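Universal stress protein (Burkholderia pseudomallei, PDB 4WNY) belongs to the universal stress protein A family and probably takes part in the bacterial response to stress, though its exact molecular role is not established. Local coordinates at residues A[7-12]-A[27-32]; A[20-25]-A[115-120]; A[77-82]-A[86-91]. All coordinates share one frame; numbering follows the deposited sequence.

Contact 1: residues A[7-12]-A[27-32]; sequences SIILVA and LELAAD
I9 meets L29 and A30 through a single methyl group. Its CD1 lies 3.8 Å from CD2 of L29 and 4.0 Å from CA of A30. The methyl of A30 is a little farther off, with I9 CD1 to A30 CB at 4.2 Å. The CA–CB bond of I9 points from strand 8-13 at the helix. CG1 stands beside the backbone N and anti to the carbonyl carbon (chi1 -50°). From there the branch runs on extended (chi2 175°), and this carries CD1 across to the helix. The other branch, CG2, packs on V117 of the neighbouring strand instead. L29 comes from the helix side with CG anti to its backbone N (chi1 -175°), and CD2 is the branch that touches. The two side chains cross at about a right angle, and the end of I9 meets the CG–CD2 branch of L29. A30 offers its CA and CB, and the isoleucine methyl comes close to the helix backbone there. No hydrogen bond joins the two segments. The contact is purely apolar and all three residues are buried. L37 and A35 also touch I9, and L115 touches both I9 and L29. On the helix, L29 packs on Y6 of the second subunit as well. The pair of elements belongs to the beta-alpha-beta unit of strand 8-13, helix 17-32 and strand 36-43. A helix laid on a parallel sheet in this way is characteristic of the Rossmann-like alpha/beta fold of universal stress proteins.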
ATOM      1  N   SER A   7       7.894  -3.891 -10.655  1.00 48.77           N
ATOM      2  CA  SER A   7       8.750  -3.332 -11.698  1.00 49.54           C
ATOM      3  C   SER A   7       8.331  -1.923 -12.099  1.00 43.68           C
ATOM      4  O   SER A   7       9.176  -1.064 -12.352  1.00 41.19           O
ATOM      5  CB  SER A   7       8.747  -4.238 -12.929  1.00 54.90           C
ATOM      6  OG  SER A   7       7.432  -4.400 -13.431  1.00 57.01           O
ATOM      7  N   ILE A   8       7.023  -1.691 -12.161  1.00 42.17           N
ATOM      8  CA  ILE A   8       6.498  -0.388 -12.551  1.00 40.24           C
ATOM      9  C   ILE A   8       5.514   0.155 -11.518  1.00 37.71           C
ATOM     10  O   ILE A   8       4.456  -0.428 -11.276  1.00 38.23           O
ATOM     11  CB  ILE A   8       5.810  -0.450 -13.928  1.00 41.39           C
ATOM     12  CG1 ILE A   8       6.835  -0.781 -15.016  1.00 42.46           C
ATOM     13  CG2 ILE A   8       5.118   0.868 -14.237  1.00 39.05           C
ATOM     14  CD1 ILE A   8       6.222  -1.042 -16.378  1.00 44.48           C
ATOM     15  N   ILE A   9       5.873   1.283 -10.912  1.00 34.93           N
ATOM     16  CA  ILE A   9       5.060   1.881  -9.861  1.00 33.29           C
ATOM     17  C   ILE A   9       4.373   3.159 -10.329  1.00 33.70           C
ATOM     18  O   ILE A   9       5.002   4.030 -10.933  1.00 32.20           O
ATOM     19  CB  ILE A   9       5.903   2.210  -8.618  1.00 35.42           C
ATOM     20  CG1 ILE A   9       6.735   0.993  -8.196  1.00 38.81           C
ATOM     21  CG2 ILE A   9       5.011   2.683  -7.482  1.00 33.80           C
ATOM     22  CD1 ILE A   9       7.687   1.278  -7.054  1.00 38.76           C
ATOM     23  N   LEU A  10       3.082   3.268 -10.039  1.00 35.03           N
ATOM     24  CA  LEU A  10       2.310   4.455 -10.381  1.00 34.81           C
ATOM     25  C   LEU A  10       1.979   5.249  -9.120  1.00 31.26           C
ATOM     26  O   LEU A  10       1.525   4.684  -8.127  1.00 29.86           O
ATOM     27  CB  LEU A  10       1.029   4.056 -11.125  1.00 35.81           C
ATOM     28  CG  LEU A  10       0.156   5.128 -11.786  1.00 32.66           C
ATOM     29  CD1 LEU A  10      -0.627   4.520 -12.935  1.00 33.51           C
ATOM     30  CD2 LEU A  10      -0.800   5.762 -10.789  1.00 31.83           C
ATOM     31  N   VAL A  11       2.211   6.559  -9.162  1.00 28.38           N
ATOM     32  CA  VAL A  11       1.868   7.438  -8.046  1.00 28.01           C
ATOM     33  C   VAL A  11       1.003   8.605  -8.528  1.00 26.60           C
ATOM     34  O   VAL A  11       1.348   9.295  -9.490  1.00 22.31           O
ATOM     35  CB  VAL A  11       3.136   7.969  -7.328  1.00 28.30           C
ATOM     36  CG1 VAL A  11       4.127   8.532  -8.330  1.00 27.53           C
ATOM     37  CG2 VAL A  11       2.772   9.009  -6.274  1.00 31.07           C
ATOM     38  N   ALA A  12      -0.131   8.808  -7.868  1.00 28.57           N
ATOM     39  CA  ALA A  12      -1.083   9.835  -8.279  1.00 29.81           C
ATOM     40  C   ALA A  12      -0.749  11.191  -7.670  1.00 30.75           C
ATOM     41  O   ALA A  12      -0.670  11.329  -6.448  1.00 30.73           O
ATOM     42  CB  ALA A  12      -2.498   9.423  -7.902  1.00 32.75           C
ATOM     43  N   LEU A  27       9.140   7.351  -4.731  1.00 33.11           N
ATOM     44  CA  LEU A  27      10.500   7.472  -5.243  1.00 35.99           C
ATOM     45  C   LEU A  27      11.464   6.604  -4.450  1.00 38.65           C
ATOM     46  O   LEU A  27      12.265   5.868  -5.026  1.00 40.07           O
ATOM     47  CB  LEU A  27      10.968   8.928  -5.205  1.00 37.79           C
ATOM     48  CG  LEU A  27      10.961   9.692  -6.526  1.00 39.99           C
ATOM     49  CD1 LEU A  27      11.549  11.071  -6.326  1.00 43.07           C
ATOM     50  CD2 LEU A  27      11.737   8.933  -7.585  1.00 40.42           C
ATOM     51  N   GLU A  28      11.385   6.706  -3.127  1.00 40.35           N
ATOM     52  CA  GLU A  28      12.247   5.937  -2.237  1.00 41.58           C
ATOM     53  C   GLU A  28      12.068   4.443  -2.460  1.00 39.80           C
ATOM     54  O   GLU A  28      13.032   3.680  -2.428  1.00 42.81           O
ATOM     55  CB  GLU A  28      11.959   6.287  -0.775  1.00 43.02           C
ATOM     56  N   LEU A  29      10.825   4.033  -2.687  1.00 37.29           N
ATOM     57  CA  LEU A  29      10.519   2.638  -2.969  1.00 36.96           C
ATOM     58  C   LEU A  29      11.055   2.236  -4.337  1.00 35.45           C
ATOM     59  O   LEU A  29      11.610   1.150  -4.501  1.00 35.51           O
ATOM     60  CB  LEU A  29       9.012   2.394  -2.906  1.00 36.09           C
ATOM     61  CG  LEU A  29       8.570   0.943  -3.078  1.00 38.63           C
ATOM     62  CD1 LEU A  29       8.939   0.137  -1.849  1.00 39.49           C
ATOM     63  CD2 LEU A  29       7.079   0.863  -3.349  1.00 37.86           C
ATOM     64  N   ALA A  30      10.883   3.121  -5.314  1.00 33.72           N
ATOM     65  CA  ALA A  30      11.346   2.871  -6.673  1.00 33.47           C
ATOM     66  C   ALA A  30      12.864   2.726  -6.726  1.00 34.92           C
ATOM     67  O   ALA A  30      13.392   1.919  -7.491  1.00 34.27           O
ATOM     68  CB  ALA A  30      10.891   3.987  -7.601  1.00 32.82           C
ATOM     69  N   ALA A  31      13.559   3.509  -5.908  1.00 36.01           N
ATOM     70  CA  ALA A  31      15.016   3.464  -5.862  1.00 42.13           C
ATOM     71  C   ALA A  31      15.503   2.216  -5.132  1.00 46.87           C
ATOM     72  O   ALA A  31      16.469   1.580  -5.551  1.00 49.31           O
ATOM     73  CB  ALA A  31      15.565   4.718  -5.196  1.00 41.52           C
ATOM     74  N   ASP A  32      14.825   1.873  -4.039  1.00 48.33           N
ATOM     75  CA  ASP A  32      15.187   0.702  -3.245  1.00 52.88           C
ATOM     76  C   ASP A  32      14.920  -0.589  -4.005  1.00 52.39           C
ATOM     77  O   ASP A  32      15.723  -1.520  -3.969  1.00 55.03           O
ATOM     78  CB  ASP A  32      14.423   0.689  -1.918  1.00 54.30           C
ATOM     79  CG  ASP A  32      14.948   1.712  -0.931  1.00 57.80           C
ATOM     80  OD1 ASP A  32      16.041   2.262  -1.177  1.00 60.05           O
ATOM     81  OD2 ASP A  32      14.278   1.958   0.095  1.00 59.04           O
TER

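Contact 2: residues A[20-25]-A[115-120]; sequences SHALDA and LIVMGT
A22 sets its methyl group against the backbone of strand 115-120. Its CB is 3.6 Å from N of G119 and 3.9 Å from C of M118. This is the tight part of the contact. The CA atoms of A22 and G119 are only 4.9 Å apart. G119 has no side chain, and the methyl of A22 lies directly on its backbone. The helix therefore sits low on the strand here. The short helix and strand axes approach to 6.9 Å, and their directions are 141° apart, nearer antiparallel than parallel. V117 fills the next position on the same face of the strand. Its CG1 is anti to its own backbone N (chi1 172°) and reaches the carbonyl O of A22 at 3.8 Å. The gap between CB of A22 and CG1 of V117 is wider, at 4.3 Å. Farther along the helix the fit is loose: A25 also turns its CB toward the strand, but CB stays 5.5 Å from V117 CG1. I149 of strand 146-150 touches both A25 and V117. H21 and D24 lie on the solvent side. There H21 ND1 makes a weak hydrogen bond to P150 O, and D24 forms a salt bridge with R78. M118 turns the other way, to helix 134-141. No hydrogen bond or charge pair crosses between the two segments. Close approach thus rests on van der Waals contact and small residues, while the polar groups of 20-25 are bonded within the helix or to other partners, such as A25 O to Y6 OH of the second subunit.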
ATOM      1  N   SER A  20       2.612  15.122  -2.803  1.00 37.79           N
ATOM      2  CA  SER A  20       4.048  15.315  -2.939  1.00 38.35           C
ATOM      3  C   SER A  20       4.789  14.425  -1.949  1.00 39.45           C
ATOM      4  O   SER A  20       5.856  13.891  -2.252  1.00 38.53           O
ATOM      5  CB  SER A  20       4.415  16.783  -2.720  1.00 39.71           C
ATOM      6  OG  SER A  20       5.813  16.982  -2.823  1.00 39.05           O
ATOM      7  N   HIS A  21       4.209  14.270  -0.763  1.00 40.96           N
ATOM      8  CA  HIS A  21       4.759  13.385   0.254  1.00 41.69           C
ATOM      9  C   HIS A  21       4.718  11.941  -0.231  1.00 38.81           C
ATOM     10  O   HIS A  21       5.634  11.159   0.023  1.00 40.61           O
ATOM     11  CB  HIS A  21       3.987  13.529   1.566  1.00 44.71           C
ATOM     12  CG  HIS A  21       4.575  12.753   2.702  1.00 48.05           C
ATOM     13  ND1 HIS A  21       3.865  11.799   3.402  1.00 48.72           N
ATOM     14  CD2 HIS A  21       5.807  12.787   3.263  1.00 50.23           C
ATOM     15  CE1 HIS A  21       4.633  11.282   4.342  1.00 50.40           C
ATOM     16  NE2 HIS A  21       5.818  11.865   4.279  1.00 51.14           N
ATOM     17  N   ALA A  22       3.647  11.599  -0.940  1.00 36.92           N
ATOM     18  CA  ALA A  22       3.480  10.260  -1.488  1.00 34.97           C
ATOM     19  C   ALA A  22       4.491   9.996  -2.599  1.00 36.21           C
ATOM     20  O   ALA A  22       4.956   8.870  -2.774  1.00 38.96           O
ATOM     21  CB  ALA A  22       2.066  10.074  -2.004  1.00 31.83           C
ATOM     22  N   LEU A  23       4.818  11.045  -3.347  1.00 35.30           N
ATOM     23  CA  LEU A  23       5.805  10.955  -4.414  1.00 33.60           C
ATOM     24  C   LEU A  23       7.184  10.625  -3.854  1.00 35.24           C
ATOM     25  O   LEU A  23       7.908   9.800  -4.411  1.00 34.45           O
ATOM     26  CB  LEU A  23       5.857  12.263  -5.205  1.00 31.57           C
ATOM     27  CG  LEU A  23       6.989  12.384  -6.226  1.00 32.06           C
ATOM     28  CD1 LEU A  23       6.889  11.285  -7.270  1.00 29.77           C
ATOM     29  CD2 LEU A  23       6.974  13.753  -6.887  1.00 33.32           C
ATOM     30  N   ASP A  24       7.537  11.274  -2.748  1.00 38.06           N
ATOM     31  CA  ASP A  24       8.815  11.030  -2.090  1.00 41.42           C
ATOM     32  C   ASP A  24       8.905   9.596  -1.584  1.00 41.75           C
ATOM     33  O   ASP A  24       9.979   8.992  -1.583  1.00 43.76           O
ATOM     34  CB  ASP A  24       9.021  12.007  -0.932  1.00 45.21           C
ATOM     35  CG  ASP A  24       9.270  13.427  -1.404  1.00 48.85           C
ATOM     36  OD1 ASP A  24       9.587  13.614  -2.599  1.00 46.97           O
ATOM     37  OD2 ASP A  24       9.157  14.357  -0.576  1.00 53.28           O
ATOM     38  N   ALA A  25       7.768   9.056  -1.156  1.00 39.66           N
ATOM     39  CA  ALA A  25       7.705   7.680  -0.683  1.00 38.69           C
ATOM     40  C   ALA A  25       7.792   6.703  -1.851  1.00 36.19           C
ATOM     41  O   ALA A  25       8.490   5.691  -1.775  1.00 35.38           O
ATOM     42  CB  ALA A  25       6.430   7.449   0.109  1.00 38.90           C
ATOM     43  N   LEU A 115       1.489  -1.559  -9.236  1.00 36.62           N
ATOM     44  CA  LEU A 115       1.282  -0.907  -7.948  1.00 33.06           C
ATOM     45  C   LEU A 115       0.845   0.543  -8.121  1.00 32.29           C
ATOM     46  O   LEU A 115       1.382   1.265  -8.961  1.00 29.44           O
ATOM     47  CB  LEU A 115       2.558  -0.964  -7.106  1.00 30.33           C
ATOM     48  CG  LEU A 115       2.514  -0.222  -5.767  1.00 29.87           C
ATOM     49  CD1 LEU A 115       1.481  -0.848  -4.837  1.00 31.09           C
ATOM     50  CD2 LEU A 115       3.891  -0.196  -5.118  1.00 27.98           C
ATOM     51  N   ILE A 116      -0.130   0.963  -7.320  1.00 33.24           N
ATOM     52  CA  ILE A 116      -0.578   2.349  -7.314  1.00 31.86           C
ATOM     53  C   ILE A 116      -0.322   2.990  -5.956  1.00 32.13           C
ATOM     54  O   ILE A 116      -0.772   2.487  -4.925  1.00 33.48           O
ATOM     55  CB  ILE A 116      -2.077   2.465  -7.649  1.00 33.99           C
ATOM     56  CG1 ILE A 116      -2.344   1.995  -9.078  1.00 35.99           C
ATOM     57  CG2 ILE A 116      -2.556   3.900  -7.463  1.00 32.73           C
ATOM     58  CD1 ILE A 116      -3.801   2.071  -9.476  1.00 38.40           C
ATOM     59  N   VAL A 117       0.403   4.102  -5.961  1.00 30.09           N
ATOM     60  CA  VAL A 117       0.739   4.804  -4.730  1.00 32.20           C
ATOM     61  C   VAL A 117      -0.094   6.075  -4.593  1.00 33.59           C
ATOM     62  O   VAL A 117      -0.177   6.871  -5.527  1.00 33.39           O
ATOM     63  CB  VAL A 117       2.241   5.153  -4.688  1.00 31.01           C
ATOM     64  CG1 VAL A 117       2.554   6.051  -3.499  1.00 31.01           C
ATOM     65  CG2 VAL A 117       3.075   3.879  -4.645  1.00 26.45           C
ATOM     66  N   MET A 118      -0.717   6.256  -3.433  1.00 35.10           N
ATOM     67  CA  MET A 118      -1.574   7.410  -3.193  1.00 39.80           C
ATOM     68  C   MET A 118      -1.296   8.081  -1.857  1.00 41.97           C
ATOM     69  O   MET A 118      -0.952   7.418  -0.878  1.00 44.21           O
ATOM     70  CB  MET A 118      -3.046   7.002  -3.243  1.00 47.06           C
ATOM     71  CG  MET A 118      -3.757   7.383  -4.525  1.00 54.30           C
ATOM     72  SD  MET A 118      -5.502   6.969  -4.413  1.00 63.90           S
ATOM     73  CE  MET A 118      -5.369   5.332  -3.703  1.00 65.14           C
ATOM     74  N   GLY A 119      -1.458   9.399  -1.822  1.00 42.83           N
ATOM     75  CA  GLY A 119      -1.374  10.141  -0.579  1.00 44.40           C
ATOM     76  C   GLY A 119      -2.748  10.250   0.049  1.00 47.50           C
ATOM     77  O   GLY A 119      -3.734  10.495  -0.646  1.00 48.57           O
ATOM     78  N   THR A 120      -2.822  10.059   1.363  1.00 50.59           N
ATOM     79  CA  THR A 120      -4.099  10.117   2.065  1.00 55.72           C
ATOM     80  C   THR A 120      -4.021  11.004   3.303  1.00 59.28           C
ATOM     81  O   THR A 120      -2.998  11.636   3.564  1.00 56.94           O
ATOM     82  CB  THR A 120      -4.579   8.711   2.485  1.00 57.47           C
ATOM     83  OG1 THR A 120      -3.553   8.060   3.245  1.00 56.81           O
ATOM     84  CG2 THR A 120      -4.905   7.867   1.262  1.00 57.30           C
TER

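Contact 3: residues A[77-82]-A[86-91]; sequences ARMTRR and GAPRLV
M79 reaches from the helix to G86 and P88 beyond the turn. In the first segment, A77 comes first and is exposed; its carbonyl O accepts a hydrogen bond from the backbone N of R81, at 3.2 Å, within the helix. R78 follows and turns to other partners: it forms a salt bridge with D74 and a hydrogen bond with S20. M79 then carries the contact. Its CG lies beside the backbone N and anti to the carbonyl carbon (chi1 -65°). The chain runs extended to SD and bends there (chi3 58°), which brings the terminal methyl over to the backbone of G86. M79 CE is 3.4 Å from G86 O. The sulfur packs on the proline ring, with M79 SD to P88 CG at 4.2 Å. G86 has a positive phi (118°), and the methyl of M79 sits close against its backbone. Next, T80 hydrogen-bonds through OG1 to Q76 O of its own helix. R81 is exposed, and R82 closes the segment, its N hydrogen-bonded to R78 O. The contact spans the turn from helix 57-82 into strand 89-92, an outermost strand of the sheet within this chain. M79 also touches P39 of strand 36-43 and L27 of helix 17-32, while P88 rests on L72 and Q76 of helix 57-82.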
ATOM      1  N   ALA A  77      12.097  15.868 -12.354  1.00 26.09           N
ATOM      2  CA  ALA A  77      13.330  16.411 -11.793  1.00 27.95           C
ATOM      3  C   ALA A  77      13.769  15.631 -10.555  1.00 30.60           C
ATOM      4  O   ALA A  77      14.961  15.403 -10.343  1.00 31.51           O
ATOM      5  CB  ALA A  77      13.154  17.883 -11.456  1.00 26.78           C
ATOM      6  N   ARG A  78      12.799  15.229  -9.741  1.00 30.58           N
ATOM      7  CA  ARG A  78      13.082  14.430  -8.554  1.00 32.82           C
ATOM      8  C   ARG A  78      13.581  13.040  -8.940  1.00 30.73           C
ATOM      9  O   ARG A  78      14.520  12.517  -8.339  1.00 33.63           O
ATOM     10  CB  ARG A  78      11.839  14.307  -7.673  1.00 35.49           C
ATOM     11  CG  ARG A  78      11.313  15.613  -7.105  1.00 38.40           C
ATOM     12  CD  ARG A  78      10.289  15.329  -6.017  1.00 37.17           C
ATOM     13  NE  ARG A  78       9.261  16.360  -5.927  1.00 36.64           N
ATOM     14  CZ  ARG A  78       8.332  16.404  -4.978  1.00 36.44           C
ATOM     15  NH1 ARG A  78       8.309  15.477  -4.028  1.00 36.15           N
ATOM     16  NH2 ARG A  78       7.429  17.376  -4.974  1.00 35.29           N
ATOM     17  N   MET A  79      12.946  12.448  -9.949  1.00 28.49           N
ATOM     18  CA  MET A  79      13.331  11.129 -10.441  1.00 29.37           C
ATOM     19  C   MET A  79      14.738  11.138 -11.035  1.00 30.60           C
ATOM     20  O   MET A  79      15.530  10.226 -10.790  1.00 31.10           O
ATOM     21  CB  MET A  79      12.329  10.637 -11.487  1.00 30.01           C
ATOM     22  CG  MET A  79      10.928  10.390 -10.948  1.00 32.10           C
ATOM     23  SD  MET A  79       9.718  10.163 -12.264  1.00 33.26           S
ATOM     24  CE  MET A  79      10.425   8.762 -13.126  1.00 35.00           C
ATOM     25  N   THR A  80      15.040  12.170 -11.815  1.00 29.29           N
ATOM     26  CA  THR A  80      16.344  12.304 -12.453  1.00 30.24           C
ATOM     27  C   THR A  80      17.473  12.369 -11.425  1.00 33.02           C
ATOM     28  O   THR A  80      18.484  11.676 -11.560  1.00 34.95           O
ATOM     29  CB  THR A  80      16.398  13.554 -13.350  1.00 31.81           C
ATOM     30  OG1 THR A  80      15.458  13.405 -14.422  1.00 30.85           O
ATOM     31  CG2 THR A  80      17.795  13.749 -13.925  1.00 34.51           C
ATOM     32  N   ARG A  81      17.292  13.193 -10.397  1.00 34.61           N
ATOM     33  CA  ARG A  81      18.277  13.320  -9.326  1.00 39.66           C
ATOM     34  C   ARG A  81      18.496  11.995  -8.598  1.00 38.85           C
ATOM     35  O   ARG A  81      19.631  11.607  -8.324  1.00 40.97           O
ATOM     36  CB  ARG A  81      17.846  14.401  -8.326  1.00 42.79           C
ATOM     37  CG  ARG A  81      18.590  14.353  -6.993  1.00 44.69           C
ATOM     38  CD  ARG A  81      18.186  15.491  -6.058  1.00 43.07           C
ATOM     39  NE  ARG A  81      18.645  16.796  -6.529  1.00 39.43           N
ATOM     40  CZ  ARG A  81      18.986  17.803  -5.729  1.00 36.76           C
ATOM     41  NH1 ARG A  81      18.927  17.657  -4.412  1.00 35.17           N
ATOM     42  NH2 ARG A  81      19.390  18.956  -6.246  1.00 35.27           N
ATOM     43  N   ARG A  82      17.400  11.304  -8.298  1.00 38.15           N
ATOM     44  CA  ARG A  82      17.461  10.037  -7.576  1.00 38.10           C
ATOM     45  C   ARG A  82      17.873   8.881  -8.485  1.00 38.47           C
ATOM     46  O   ARG A  82      18.093   7.763  -8.019  1.00 39.66           O
ATOM     47  CB  ARG A  82      16.111   9.735  -6.923  1.00 36.86           C
ATOM     48  N   GLY A  86      11.689   5.925 -15.667  1.00 39.30           N
ATOM     49  CA  GLY A  86      10.263   6.123 -15.851  1.00 38.78           C
ATOM     50  C   GLY A  86       9.956   7.503 -16.398  1.00 38.75           C
ATOM     51  O   GLY A  86      10.839   8.356 -16.484  1.00 40.34           O
ATOM     52  N   ALA A  87       8.699   7.722 -16.767  1.00 37.10           N
ATOM     53  CA  ALA A  87       8.277   9.000 -17.326  1.00 35.43           C
ATOM     54  C   ALA A  87       6.866   9.350 -16.872  1.00 32.20           C
ATOM     55  O   ALA A  87       5.940   8.558 -17.047  1.00 31.49           O
ATOM     56  CB  ALA A  87       8.354   8.966 -18.843  1.00 33.17           C
ATOM     57  N   PRO A  88       6.702  10.541 -16.276  1.00 30.98           N
ATOM     58  CA  PRO A  88       5.403  11.034 -15.808  1.00 31.43           C
ATOM     59  C   PRO A  88       4.371  11.151 -16.927  1.00 31.55           C
ATOM     60  O   PRO A  88       4.728  11.454 -18.066  1.00 31.72           O
ATOM     61  CB  PRO A  88       5.738  12.416 -15.237  1.00 31.93           C
ATOM     62  CG  PRO A  88       7.181  12.337 -14.881  1.00 32.35           C
ATOM     63  CD  PRO A  88       7.795  11.465 -15.933  1.00 30.87           C
ATOM     64  N   ARG A  89       3.106  10.911 -16.597  1.00 35.70           N
ATOM     65  CA  ARG A  89       2.027  10.996 -17.574  1.00 35.64           C
ATOM     66  C   ARG A  89       0.949  11.978 -17.128  1.00 34.65           C
ATOM     67  O   ARG A  89       0.649  12.093 -15.940  1.00 35.11           O
ATOM     68  CB  ARG A  89       1.396   9.620 -17.805  1.00 36.52           C
ATOM     69  CG  ARG A  89       2.385   8.473 -17.915  1.00 38.50           C
ATOM     70  CD  ARG A  89       3.197   8.523 -19.197  1.00 42.22           C
ATOM     71  NE  ARG A  89       4.050   7.344 -19.328  1.00 43.36           N
ATOM     72  CZ  ARG A  89       3.650   6.189 -19.853  1.00 44.27           C
ATOM     73  NH1 ARG A  89       2.408   6.060 -20.298  1.00 45.16           N
ATOM     74  NH2 ARG A  89       4.489   5.164 -19.931  1.00 45.14           N
ATOM     75  N   LEU A  90       0.372  12.689 -18.088  1.00 32.49           N
ATOM     76  CA  LEU A  90      -0.803  13.501 -17.825  1.00 34.17           C
ATOM     77  C   LEU A  90      -2.030  12.700 -18.231  1.00 34.70           C
ATOM     78  O   LEU A  90      -2.133  12.253 -19.374  1.00 33.74           O
ATOM     79  CB  LEU A  90      -0.746  14.826 -18.587  1.00 37.63           C
ATOM     80  CG  LEU A  90      -1.804  15.869 -18.220  1.00 40.32           C
ATOM     81  CD1 LEU A  90      -1.391  16.623 -16.964  1.00 39.22           C
ATOM     82  CD2 LEU A  90      -2.051  16.825 -19.376  1.00 41.88           C
ATOM     83  N   VAL A  91      -2.947  12.494 -17.292  1.00 37.49           N
ATOM     84  CA  VAL A  91      -4.161  11.746 -17.588  1.00 42.08           C
ATOM     85  C   VAL A  91      -5.400  12.610 -17.367  1.00 44.11           C
ATOM     86  O   VAL A  91      -5.421  13.487 -16.501  1.00 42.72           O
ATOM     87  CB  VAL A  91      -4.263  10.455 -16.737  1.00 42.76           C
ATOM     88  CG1 VAL A  91      -3.012   9.607 -16.910  1.00 43.16           C
ATOM     89  CG2 VAL A  91      -4.482  10.781 -15.271  1.00 42.75           C
TER

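From the N terminus, strand 8-13 comes first, and contact 1 closes the short loop to the end of helix 17-32. The first half of that helix, 20-25, opens contact 2 before contact 1 has closed, so the two cross. Contact 2 closes only at strand 115-120, next to strand 8-13 in the sheet. Contact 3 lies wholly inside this long loop, after contact 1, and joins helix 57-82 to strand 89-92, outermost within this chain. Helix 17-32 thus covers two central strands. L27 of contact 1 packs on R78 of contact 3. Contacts 1 and 2 also touch the second subunit, but contact 3 does not.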